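Side-chain contact in endolysin (Clostridium phage phictp1, PDB 5A6S), which probably binds the clostridial cell wall through its C-terminal domain, present here in truncated form, so that the phage lysin is brought to its substrate: residues E50-T53 and S54-T58. The protein carries 1 engineered substitution. Sequence-based numbering, arbitrary orientation.
Sequences EQYT and SYLTT
The edge of the Y55 ring meets the hydroxyl of T53: OG1 lies near the ring plane, 3.5 Å from CD2 of Y55. From there the aromatic side chain leads away from 50-53 and packs on S37 and on a basic side chain of another protein's chain; a large, partly exposed tyrosine suits such a contact. The other ring, Y52, carries CB of Q51 on one face, offset toward its rim. L56 CD2 stands oblique to this ring and packs 4.0 Å from Y52 CB. Tyrosine suits this buried place because its apolar body packs beside leucine and on A44, yet its OH can still bond to the carbonyl of G46.

T53 opens the turn and provides both acceptors of the hydrogen bonds within it. Its OG1 is anti to the backbone N (chi1 179°) and therefore lies beside the carbonyl carbon, facing the amides that follow. There it accepts a fairly straight hydrogen bond from Y55 N at 3.2 Å (157° at the hydrogen). Threonine suits the place because its hydroxyl, attached directly to CB, reaches the amide two residues on. The second bond, from L56 N to T53 O at 3.1 Å, belongs to the turn itself, with the donor 55° out of the carbonyl plane. S54, at the first corner, points away from 50-53, and its OG hydrogen-bonds to a polar side chain on the chain of another protein. L56 points toward 50-53, and its branched apolar side chain also touches A44, joining the turn to strand 41-45.

The type I turn T53-L56, with its side-chain bond from residue i to i+2, forms an ST motif, which redirects the chain after a short 3-10 segment and leads it into strand 58-60, parallel to 41-45.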
# COMPACT_ATOMS: atom_id res chain seq x y z
N GLU B 50 19.65 7.52 -7.94
CA GLU B 50 20.85 6.70 -7.76
C GLU B 50 20.58 5.41 -7.04
O GLU B 50 21.44 4.51 -6.97
CB GLU B 50 21.91 7.48 -6.95
CG GLU B 50 22.44 8.72 -7.65
CD GLU B 50 21.52 9.90 -7.50
OE1 GLU B 50 20.65 9.86 -6.61
OE2 GLU B 50 21.63 10.83 -8.30
N GLN B 51 19.40 5.26 -6.42
CA GLN B 51 19.12 4.00 -5.75
C GLN B 51 18.68 2.93 -6.73
O GLN B 51 18.53 1.80 -6.31
CB GLN B 51 17.98 4.14 -4.75
CG GLN B 51 18.12 5.24 -3.73
CD GLN B 51 16.86 5.30 -2.87
OE1 GLN B 51 15.98 6.10 -3.10
NE2 GLN B 51 16.74 4.36 -1.96
N TYR B 52 18.42 3.32 -7.98
CA TYR B 52 17.74 2.45 -8.95
C TYR B 52 18.61 2.05 -10.12
O TYR B 52 19.59 2.69 -10.37
CB TYR B 52 16.52 3.17 -9.48
CG TYR B 52 15.49 3.40 -8.41
CD1 TYR B 52 14.73 2.34 -7.91
CD2 TYR B 52 15.27 4.67 -7.89
CE1 TYR B 52 13.79 2.57 -6.92
CE2 TYR B 52 14.35 4.88 -6.89
CZ TYR B 52 13.60 3.82 -6.42
OH TYR B 52 12.61 4.04 -5.47
N THR B 53 18.22 0.98 -10.79
CA THR B 53 18.80 0.58 -12.06
C THR B 53 19.10 1.74 -13.03
O THR B 53 18.33 2.74 -13.15
CB THR B 53 17.95 -0.54 -12.75
OG1 THR B 53 18.55 -0.89 -14.02
CG2 THR B 53 16.49 -0.04 -13.06
N SER B 54 20.25 1.63 -13.76
CA SER B 54 20.57 2.63 -14.78
C SER B 54 19.54 2.67 -15.87
O SER B 54 19.44 3.66 -16.59
CB SER B 54 21.94 2.41 -15.45
OG SER B 54 22.00 1.17 -16.13
N TYR B 55 18.79 1.58 -16.01
CA TYR B 55 17.66 1.48 -16.98
C TYR B 55 16.39 2.31 -16.63
O TYR B 55 15.40 2.28 -17.39
CB TYR B 55 17.28 -0.00 -17.18
CG TYR B 55 18.30 -0.78 -17.99
CD1 TYR B 55 18.52 -0.47 -19.33
CD2 TYR B 55 19.07 -1.80 -17.40
CE1 TYR B 55 19.49 -1.15 -20.08
CE2 TYR B 55 20.02 -2.50 -18.15
CZ TYR B 55 20.22 -2.18 -19.49
OH TYR B 55 21.16 -2.87 -20.20
N LEU B 56 16.43 3.08 -15.55
CA LEU B 56 15.29 3.88 -15.10
C LEU B 56 14.83 4.84 -16.16
O LEU B 56 15.63 5.50 -16.74
CB LEU B 56 15.66 4.60 -13.79
CG LEU B 56 14.72 5.61 -13.13
CD1 LEU B 56 13.44 4.91 -12.76
CD2 LEU B 56 15.31 6.20 -11.87
N THR B 57 13.52 4.88 -16.46
CA THR B 57 12.92 5.76 -17.44
C THR B 57 12.31 6.99 -16.75
O THR B 57 12.41 8.13 -17.24
CB THR B 57 11.65 5.06 -18.13
OG1 THR B 57 11.93 3.74 -18.50
CG2 THR B 57 11.18 5.74 -19.27
N THR B 58 11.58 6.77 -15.64
CA THR B 58 10.88 7.85 -14.97
C THR B 58 10.90 7.60 -13.45
O THR B 58 10.53 6.53 -13.00
CB THR B 58 9.40 7.86 -15.41
OG1 THR B 58 9.25 8.23 -16.80
CG2 THR B 58 8.59 8.87 -14.62